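Local coordinates for SA0254 protein (Staphylococcus aureus subsp. aureus, PDB 2OOI) that is of unknown function but carries a UTRA domain, the effector-sensing module of GntR-type transcription regulators, and so probably binds a small-molecule ligand, at residues L55-I65 with S113-L121; K72-D80 with Y90-R98. All coordinates share one frame; numbering follows the deposited sequence.

Contact 1. Residues L55-I65 with S113-L121; sequences LRFVDDDVLCI and SSEASLLQL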
loop_
_atom_site.group_PDB
_atom_site.type_symbol
_atom_site.label_atom_id
_atom_site.label_comp_id
_atom_site.label_asym_id
_atom_site.label_seq_id
_atom_site.Cartn_x
_atom_site.Cartn_y
_atom_site.Cartn_z
ATOM N N LEU B 55 -5.696 -14.704 13.650
ATOM C CA LEU B 55 -4.985 -15.226 12.492
ATOM C C LEU B 55 -6.015 -15.404 11.390
ATOM O O LEU B 55 -6.971 -16.115 11.575
ATOM C CB LEU B 55 -4.321 -16.537 12.871
ATOM C CG LEU B 55 -3.395 -17.216 11.870
ATOM C CD1 LEU B 55 -2.216 -16.322 11.517
ATOM C CD2 LEU B 55 -2.886 -18.539 12.433
ATOM N N ARG B 56 -5.824 -14.744 10.249
ATOM C CA ARG B 56 -6.860 -14.665 9.206
ATOM C C ARG B 56 -6.490 -15.396 7.927
ATOM O O ARG B 56 -5.352 -15.368 7.483
ATOM C CB ARG B 56 -7.164 -13.207 8.872
ATOM C CG ARG B 56 -7.229 -12.348 10.120
ATOM C CD ARG B 56 -8.147 -11.161 9.981
ATOM N NE ARG B 56 -9.530 -11.585 9.869
ATOM C CZ ARG B 56 -10.536 -10.772 9.586
ATOM N NH1 ARG B 56 -10.324 -9.481 9.400
ATOM N NH2 ARG B 56 -11.761 -11.261 9.466
ATOM N N PHE B 57 -7.487 -16.042 7.336
ATOM C CA PHE B 57 -7.312 -16.873 6.142
ATOM C C PHE B 57 -8.275 -16.413 5.068
ATOM O O PHE B 57 -9.401 -16.021 5.366
ATOM C CB PHE B 57 -7.603 -18.342 6.458
ATOM C CG PHE B 57 -6.807 -18.900 7.612
ATOM C CD1 PHE B 57 -5.711 -19.728 7.383
ATOM C CD2 PHE B 57 -7.158 -18.615 8.922
ATOM C CE1 PHE B 57 -4.974 -20.261 8.458
ATOM C CE2 PHE B 57 -6.427 -19.152 9.994
ATOM C CZ PHE B 57 -5.336 -19.969 9.758
ATOM N N VAL B 58 -7.820 -16.459 3.825
ATOM C CA VAL B 58 -8.701 -16.347 2.665
ATOM C C VAL B 58 -8.618 -17.663 1.892
ATOM O O VAL B 58 -7.590 -17.986 1.279
ATOM C CB VAL B 58 -8.364 -15.132 1.760
ATOM C CG1 VAL B 58 -8.827 -13.835 2.432
ATOM C CG2 VAL B 58 -6.863 -15.051 1.453
ATOM N N ASP B 59 -9.690 -18.448 1.978
ATOM C CA ASP B 59 -9.787 -19.729 1.270
ATOM C C ASP B 59 -8.829 -20.780 1.826
ATOM O O ASP B 59 -8.271 -21.577 1.089
ATOM C CB ASP B 59 -9.575 -19.531 -0.246
ATOM C CG ASP B 59 -10.756 -18.846 -0.912
ATOM O OD1 ASP B 59 -11.836 -18.739 -0.264
ATOM O OD2 ASP B 59 -10.583 -18.429 -2.093
ATOM N N ASP B 60 -8.648 -20.796 3.140
ATOM C CA ASP B 60 -7.687 -21.718 3.772
ATOM C C ASP B 60 -6.212 -21.330 3.560
ATOM O O ASP B 60 -5.327 -21.976 4.151
ATOM C CB ASP B 60 -7.913 -23.153 3.297
ATOM C CG ASP B 60 -9.357 -23.582 3.434
ATOM O OD1 ASP B 60 -9.859 -23.570 4.583
ATOM O OD2 ASP B 60 -9.983 -23.930 2.401
ATOM N N ASP B 61 -5.947 -20.302 2.743
ATOM C CA ASP B 61 -4.627 -19.692 2.723
ATOM C C ASP B 61 -4.486 -18.621 3.809
ATOM O O ASP B 61 -5.288 -17.687 3.864
ATOM C CB ASP B 61 -4.345 -19.065 1.354
ATOM C CG ASP B 61 -4.175 -20.099 0.269
ATOM O OD1 ASP B 61 -4.300 -21.309 0.559
ATOM O OD2 ASP B 61 -3.908 -19.685 -0.869
ATOM N N VAL B 62 -3.459 -18.743 4.652
ATOM C CA VAL B 62 -3.217 -17.752 5.704
ATOM C C VAL B 62 -2.849 -16.377 5.098
ATOM O O VAL B 62 -1.950 -16.282 4.274
ATOM C CB VAL B 62 -2.143 -18.230 6.715
ATOM C CG1 VAL B 62 -0.745 -18.205 6.097
ATOM C CG2 VAL B 62 -2.209 -17.403 7.971
ATOM N N LEU B 63 -3.570 -15.330 5.502
ATOM C CA LEU B 63 -3.411 -14.017 4.912
ATOM C C LEU B 63 -2.575 -13.117 5.803
ATOM O O LEU B 63 -1.634 -12.470 5.336
ATOM C CB LEU B 63 -4.780 -13.391 4.662
ATOM C CG LEU B 63 -4.782 -11.995 4.016
ATOM C CD1 LEU B 63 -4.241 -12.042 2.566
ATOM C CD2 LEU B 63 -6.195 -11.349 4.117
ATOM N N CYS B 64 -2.910 -13.075 7.086
ATOM C CA CYS B 64 -2.253 -12.150 8.012
ATOM C C CYS B 64 -2.544 -12.431 9.473
ATOM O O CYS B 64 -3.529 -13.104 9.800
ATOM C CB CYS B 64 -2.745 -10.745 7.746
ATOM S SG CYS B 64 -4.534 -10.694 7.831
ATOM N N ILE B 65 -1.676 -11.900 10.330
ATOM C CA ILE B 65 -1.918 -11.850 11.766
ATOM C C ILE B 65 -2.417 -10.445 12.065
ATOM O O ILE B 65 -1.852 -9.489 11.581
ATOM C CB ILE B 65 -0.635 -12.079 12.589
ATOM C CG1 ILE B 65 0.209 -13.213 11.996
ATOM C CG2 ILE B 65 -0.978 -12.363 14.031
ATOM C CD1 ILE B 65 1.712 -13.088 12.274
ATOM N N SER B 113 10.402 -14.436 14.221
ATOM C CA SER B 113 10.247 -15.889 14.258
ATOM C C SER B 113 8.828 -16.306 14.679
ATOM O O SER B 113 8.290 -17.283 14.166
ATOM C CB SER B 113 11.299 -16.498 15.196
ATOM O OG SER B 113 11.092 -16.052 16.533
ATOM N N SER B 114 8.203 -15.566 15.578
ATOM C CA SER B 114 6.866 -15.967 16.022
ATOM C C SER B 114 5.785 -15.617 14.990
ATOM O O SER B 114 4.805 -16.359 14.815
ATOM C CB SER B 114 6.534 -15.348 17.359
ATOM O OG SER B 114 6.352 -13.957 17.189
ATOM N N GLU B 115 5.958 -14.498 14.293
ATOM C CA GLU B 115 5.120 -14.222 13.118
ATOM C C GLU B 115 5.319 -15.248 11.991
ATOM O O GLU B 115 4.350 -15.654 11.331
ATOM C CB GLU B 115 5.425 -12.854 12.570
ATOM C CG GLU B 115 4.983 -11.725 13.468
ATOM C CD GLU B 115 5.805 -10.464 13.258
ATOM O OE1 GLU B 115 6.757 -10.455 12.420
ATOM O OE2 GLU B 115 5.510 -9.480 13.971
ATOM N N ALA B 116 6.562 -15.666 11.764
ATOM C CA ALA B 116 6.837 -16.596 10.660
ATOM C C ALA B 116 6.141 -17.924 10.900
ATOM O O ALA B 116 5.645 -18.543 9.970
ATOM C CB ALA B 116 8.350 -16.800 10.450
ATOM N N SER B 117 6.098 -18.351 12.156
ATOM C CA SER B 117 5.435 -19.587 12.507
ATOM C C SER B 117 3.965 -19.494 12.243
ATOM O O SER B 117 3.399 -20.378 11.628
ATOM C CB SER B 117 5.642 -19.913 13.977
ATOM O OG SER B 117 6.968 -20.348 14.173
ATOM N N LEU B 118 3.338 -18.425 12.706
ATOM C CA LEU B 118 1.914 -18.267 12.495
ATOM C C LEU B 118 1.543 -18.199 11.005
ATOM O O LEU B 118 0.468 -18.618 10.637
ATOM C CB LEU B 118 1.414 -17.031 13.235
ATOM C CG LEU B 118 1.443 -17.113 14.780
ATOM C CD1 LEU B 118 1.242 -15.728 15.399
ATOM C CD2 LEU B 118 0.392 -18.107 15.334
ATOM N N LEU B 119 2.425 -17.679 10.150
ATOM C CA LEU B 119 2.116 -17.511 8.739
ATOM C C LEU B 119 2.748 -18.639 7.916
ATOM O O LEU B 119 2.679 -18.628 6.676
ATOM C CB LEU B 119 2.627 -16.152 8.237
ATOM C CG LEU B 119 2.024 -14.864 8.819
ATOM C CD1 LEU B 119 2.828 -13.636 8.402
ATOM C CD2 LEU B 119 0.574 -14.686 8.410
ATOM N N GLN B 120 3.362 -19.617 8.585
ATOM C CA GLN B 120 3.988 -20.735 7.873
ATOM C C GLN B 120 5.010 -20.291 6.815
ATOM O O GLN B 120 4.930 -20.693 5.631
ATOM C CB GLN B 120 2.917 -21.583 7.227
ATOM C CG GLN B 120 2.019 -22.244 8.229
ATOM C CD GLN B 120 1.062 -23.159 7.532
ATOM O OE1 GLN B 120 1.355 -24.343 7.317
ATOM N NE2 GLN B 120 -0.064 -22.596 7.087
ATOM N N LEU B 121 5.943 -19.448 7.275
ATOM C CA LEU B 121 7.058 -18.918 6.493
ATOM C C LEU B 121 8.291 -19.009 7.393
ATOM O O LEU B 121 8.190 -19.494 8.518
ATOM C CB LEU B 121 6.770 -17.461 6.092
ATOM C CG LEU B 121 5.688 -17.301 4.995
ATOM C CD1 LEU B 121 5.146 -15.858 4.805
ATOM C CD2 LEU B 121 6.209 -17.873 3.662
#
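Leu55, near the end of strand 49-58, lays its CD1 methyl 3.6 Å from the carbonyl O of Leu118, in the last turn of helix 113-118, and both its methyls border that oxygen. Leu118 CB touches both Leu55 CD1 and Ile65 CD1, each at 4.1 Å. The chain then turns back through the type I' beta turn from Val58 to Asp61. On the return strand Val62 comes in with two branches: CG1 sits 3.5 Å from Leu119 O, while CG2 meets Leu119 CD2, roughly perpendicular to the leucine. A classic beta bulge sets Leu63 and Cys64 opposite the single residue Arg56, and Cys64 CA lies 3.8 Å from Leu119 CD2. Ile65 reaches furthest along the helix. With CG1 beside its backbone N (chi1 -42°), its CD1 extends to the flank of Glu115, 3.7 Å from Glu115 CB, and its CG1 rests 3.9 Å from Leu119 CD2. The Glu115 carboxylate turns to a salt bridge with Arg129. The helix closes in a Schellman motif at Gln120. The N-to-C directions of strand 61-65 and helix 113-118 are 149° apart, nearer antiparallel than parallel. This hairpin belongs to the six-stranded antiparallel sheet of a UTRA domain, whose family has the chorismate lyase-like fold.

Contact 2. Residues K72-D80 with Y90-R98; sequences KEIVKYLND and YLESNMKLR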
loop_
_atom_site.group_PDB
_atom_site.type_symbol
_atom_site.label_atom_id
_atom_site.label_comp_id
_atom_site.label_asym_id
_atom_site.label_seq_id
_atom_site.Cartn_x
_atom_site.Cartn_y
_atom_site.Cartn_z
ATOM N N LYS B 72 -13.673 0.317 24.450
ATOM C CA LYS B 72 -14.863 -0.383 24.921
ATOM C C LYS B 72 -16.072 0.547 24.957
ATOM O O LYS B 72 -17.182 0.155 24.594
ATOM C CB LYS B 72 -14.620 -0.982 26.306
ATOM C CG LYS B 72 -15.773 -1.822 26.831
ATOM C CD LYS B 72 -15.509 -2.298 28.250
ATOM C CE LYS B 72 -16.666 -3.132 28.776
ATOM N NZ LYS B 72 -16.605 -3.296 30.255
ATOM N N GLU B 73 -15.848 1.781 25.397
ATOM C CA GLU B 73 -16.919 2.763 25.527
ATOM C C GLU B 73 -17.607 3.071 24.195
ATOM O O GLU B 73 -18.826 3.234 24.167
ATOM C CB GLU B 73 -16.375 4.045 26.165
ATOM C CG GLU B 73 -17.385 5.174 26.344
ATOM C CD GLU B 73 -18.558 4.795 27.235
ATOM O OE1 GLU B 73 -18.337 4.042 28.215
ATOM O OE2 GLU B 73 -19.699 5.259 26.962
ATOM N N ILE B 74 -16.856 3.132 23.106
ATOM C CA ILE B 74 -17.442 3.409 21.802
ATOM C C ILE B 74 -18.036 2.153 21.169
ATOM O O ILE B 74 -19.145 2.157 20.668
ATOM C CB ILE B 74 -16.388 4.028 20.865
ATOM C CG1 ILE B 74 -16.033 5.428 21.382
ATOM C CG2 ILE B 74 -16.891 4.066 19.415
ATOM C CD1 ILE B 74 -14.846 6.029 20.706
ATOM N N VAL B 75 -17.283 1.073 21.220
ATOM C CA VAL B 75 -17.669 -0.202 20.616
ATOM C C VAL B 75 -18.770 -0.916 21.432
ATOM O O VAL B 75 -19.477 -1.792 20.918
ATOM C CB VAL B 75 -16.371 -1.074 20.459
ATOM C CG1 VAL B 75 -16.640 -2.529 20.597
ATOM C CG2 VAL B 75 -15.644 -0.748 19.141
ATOM N N LYS B 76 -18.881 -0.544 22.718
ATOM C CA LYS B 76 -19.963 -0.948 23.634
ATOM C C LYS B 76 -19.743 -2.337 24.187
ATOM O O LYS B 76 -19.839 -2.538 25.409
ATOM C CB LYS B 76 -21.345 -0.906 22.982
ATOM C CG LYS B 76 -21.856 0.470 22.613
ATOM C CD LYS B 76 -23.223 0.411 21.994
ATOM C CE LYS B 76 -23.713 1.785 21.619
ATOM N NZ LYS B 76 -25.066 1.718 20.993
ATOM N N TYR B 77 -19.491 -3.298 23.295
ATOM C CA TYR B 77 -19.287 -4.694 23.686
ATOM C C TYR B 77 -18.676 -5.576 22.580
ATOM O O TYR B 77 -19.038 -5.485 21.427
ATOM C CB TYR B 77 -20.588 -5.327 24.166
ATOM C CG TYR B 77 -20.430 -6.775 24.588
ATOM C CD1 TYR B 77 -20.149 -7.117 25.901
ATOM C CD2 TYR B 77 -20.545 -7.797 23.667
ATOM C CE1 TYR B 77 -20.011 -8.442 26.278
ATOM C CE2 TYR B 77 -20.398 -9.121 24.032
ATOM C CZ TYR B 77 -20.132 -9.439 25.331
ATOM O OH TYR B 77 -20.005 -10.758 25.669
ATOM N N LEU B 78 -17.772 -6.455 22.996
ATOM C CA LEU B 78 -17.042 -7.348 22.124
ATOM C C LEU B 78 -16.692 -8.576 22.986
ATOM O O LEU B 78 -16.385 -8.427 24.167
ATOM C CB LEU B 78 -15.767 -6.648 21.669
ATOM C CG LEU B 78 -15.390 -6.461 20.217
ATOM C CD1 LEU B 78 -16.577 -5.990 19.422
ATOM C CD2 LEU B 78 -14.247 -5.470 20.123
ATOM N N ASN B 79 -16.778 -9.770 22.404
ATOM C CA ASN B 79 -16.227 -10.994 22.984
ATOM C C ASN B 79 -15.499 -11.771 21.871
ATOM O O ASN B 79 -15.480 -11.333 20.701
ATOM C CB ASN B 79 -17.329 -11.840 23.605
ATOM C CG ASN B 79 -18.023 -12.751 22.595
ATOM O OD1 ASN B 79 -18.235 -12.388 21.444
ATOM N ND2 ASN B 79 -18.367 -13.961 23.040
ATOM N N ASP B 80 -14.925 -12.921 22.218
ATOM C CA ASP B 80 -14.150 -13.697 21.238
ATOM C C ASP B 80 -14.982 -14.431 20.159
ATOM O O ASP B 80 -14.512 -14.637 19.037
ATOM C CB ASP B 80 -13.168 -14.661 21.926
ATOM C CG ASP B 80 -13.846 -15.721 22.764
ATOM O OD1 ASP B 80 -15.055 -15.970 22.607
ATOM O OD2 ASP B 80 -13.131 -16.324 23.577
ATOM N N TYR B 90 -20.614 -6.501 12.666
ATOM C CA TYR B 90 -21.179 -6.409 14.009
ATOM C C TYR B 90 -21.267 -4.949 14.422
ATOM O O TYR B 90 -22.324 -4.468 14.850
ATOM C CB TYR B 90 -20.337 -7.208 14.998
ATOM C CG TYR B 90 -20.641 -6.986 16.470
ATOM C CD1 TYR B 90 -19.865 -6.110 17.232
ATOM C CD2 TYR B 90 -21.668 -7.686 17.124
ATOM C CE1 TYR B 90 -20.112 -5.918 18.571
ATOM C CE2 TYR B 90 -21.920 -7.492 18.496
ATOM C CZ TYR B 90 -21.134 -6.601 19.205
ATOM O OH TYR B 90 -21.341 -6.377 20.553
ATOM N N LEU B 91 -20.163 -4.237 14.252
ATOM C CA LEU B 91 -20.124 -2.848 14.644
ATOM C C LEU B 91 -21.221 -2.031 13.956
ATOM O O LEU B 91 -21.902 -1.262 14.607
ATOM C CB LEU B 91 -18.728 -2.267 14.413
ATOM C CG LEU B 91 -17.518 -2.793 15.208
ATOM C CD1 LEU B 91 -16.177 -2.211 14.774
ATOM C CD2 LEU B 91 -17.721 -2.631 16.673
ATOM N N GLU B 92 -21.422 -2.208 12.657
ATOM C CA GLU B 92 -22.468 -1.448 11.945
ATOM C C GLU B 92 -23.870 -2.047 12.071
ATOM O O GLU B 92 -24.823 -1.325 12.302
ATOM C CB GLU B 92 -22.130 -1.284 10.467
ATOM C CG GLU B 92 -20.941 -0.399 10.213
ATOM C CD GLU B 92 -20.589 -0.294 8.721
ATOM O OE1 GLU B 92 -21.278 -0.968 7.909
ATOM O OE2 GLU B 92 -19.616 0.438 8.363
ATOM N N SER B 93 -23.996 -3.358 11.914
ATOM C CA SER B 93 -25.309 -3.998 11.946
ATOM C C SER B 93 -25.892 -4.065 13.342
ATOM O O SER B 93 -27.049 -3.741 13.527
ATOM C CB SER B 93 -25.245 -5.408 11.363
ATOM O OG SER B 93 -24.541 -5.402 10.127
ATOM N N ASN B 94 -25.105 -4.498 14.321
ATOM C CA ASN B 94 -25.618 -4.689 15.677
ATOM C C ASN B 94 -25.437 -3.461 16.534
ATOM O O ASN B 94 -26.397 -2.924 17.054
ATOM C CB ASN B 94 -24.939 -5.864 16.360
ATOM C CG ASN B 94 -25.037 -7.128 15.563
ATOM O OD1 ASN B 94 -24.733 -7.151 14.365
ATOM N ND2 ASN B 94 -25.446 -8.210 16.227
ATOM N N MET B 95 -24.196 -3.024 16.688
ATOM C CA MET B 95 -23.898 -1.867 17.527
ATOM C C MET B 95 -24.273 -0.549 16.842
ATOM O O MET B 95 -24.152 0.507 17.458
ATOM C CB MET B 95 -22.410 -1.822 17.923
ATOM C CG MET B 95 -21.939 -2.928 18.858
ATOM S SD MET B 95 -22.893 -3.222 20.365
ATOM C CE MET B 95 -24.067 -4.359 19.699
ATOM N N LYS B 96 -24.726 -0.596 15.590
ATOM C CA LYS B 96 -25.099 0.618 14.869
ATOM C C LYS B 96 -24.055 1.747 14.990
ATOM O O LYS B 96 -24.408 2.919 15.093
ATOM C CB LYS B 96 -26.472 1.097 15.341
ATOM C CG LYS B 96 -27.615 0.663 14.428
ATOM C CD LYS B 96 -27.804 -0.853 14.410
ATOM C CE LYS B 96 -29.240 -1.235 14.047
ATOM N NZ LYS B 96 -29.632 -0.690 12.708
ATOM N N LEU B 97 -22.771 1.388 14.962
ATOM C CA LEU B 97 -21.701 2.374 15.094
ATOM C C LEU B 97 -21.501 3.068 13.770
ATOM O O LEU B 97 -21.395 2.405 12.746
ATOM C CB LEU B 97 -20.388 1.716 15.505
ATOM C CG LEU B 97 -19.289 2.716 15.863
ATOM C CD1 LEU B 97 -19.688 3.557 17.079
ATOM C CD2 LEU B 97 -17.971 1.977 16.092
ATOM N N ARG B 98 -21.440 4.395 13.791
ATOM C CA ARG B 98 -21.222 5.168 12.571
ATOM C C ARG B 98 -19.732 5.310 12.306
ATOM O O ARG B 98 -19.055 6.075 12.975
ATOM C CB ARG B 98 -21.878 6.563 12.673
ATOM C CG ARG B 98 -23.405 6.585 12.858
ATOM C CD ARG B 98 -24.083 5.418 12.141
ATOM N NE ARG B 98 -25.548 5.508 12.185
ATOM C CZ ARG B 98 -26.397 4.495 11.963
ATOM N NH1 ARG B 98 -25.954 3.263 11.680
ATOM N NH2 ARG B 98 -27.708 4.723 12.017
#
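This is a partly buried contact between two helix ends, mainly apolar with one hydrogen bond across it: the short helix 72-75, which directly follows strand 61-71, meets the last turn of helix 87-94 and the chain leaving it. Ile74 starts the apolar row, its CG2 methyl 3.7 Å from Leu97 CD1. Beside it Val75 CG2 touches Leu91 CD2, also at 3.7 Å. Phe142 of strand 141-150 touches Ile74, Val75, Leu91 and Leu97, so this row lies against the antiparallel sheet of the UTRA domain, and the two helix ends join each other over one of its strands. Both segments leave their helices through a residue of positive phi, Lys76 in one and Lys96 in the other, and helix 87-94 includes a wider pi-type turn at 90-94, where Tyr90 O accepts from both Asn94 N and Met95 N. Met95, bent at chi2 and chi3, brings CG to 3.4 Å from Val75 O and tucks SD 3.8 Å from Lys76 CB; the outstretched Lys76 runs alongside, pointing the other way. Further along, Tyr90 OH donates to Tyr77 O at 2.6 Å, approaching from above the carbonyl plane, 53° out of it, with a C=O...OH angle of 124°. The same hydroxyl lies at the edge of the Tyr77 ring, in its plane, 3.5 Å from Tyr77 CD2. Tyr90 owes this reach to its ring standing opposite the backbone N (chi1 168°), and Leu78 CD1 approaches the ring at a slant, 3.6 Å from Tyr90 CE1.

Overall arrangement
From the N terminus, the chain first passes through strand 20-30 and helix 35-41, then enters the hairpin of contact 1 along strand 49-58. Strand 61-71 then carries it straight into helix 72-75, where contact 2 begins. Contact 2 closes a short loop, residues 81-89, as Tyr90-Arg98 returns to Lys72-Asp80. Strand 99-110 follows, and helix 113-118 completes contact 1, so the loop of contact 2 is nested inside the larger one. The centres lie about 26 Å apart, on opposite sides of the chain's centre. Contact 1 ties helix 113-118 to strands 49-58 and 61-71, while contact 2 joins helices 72-75 and 87-94 beside strand 141-150.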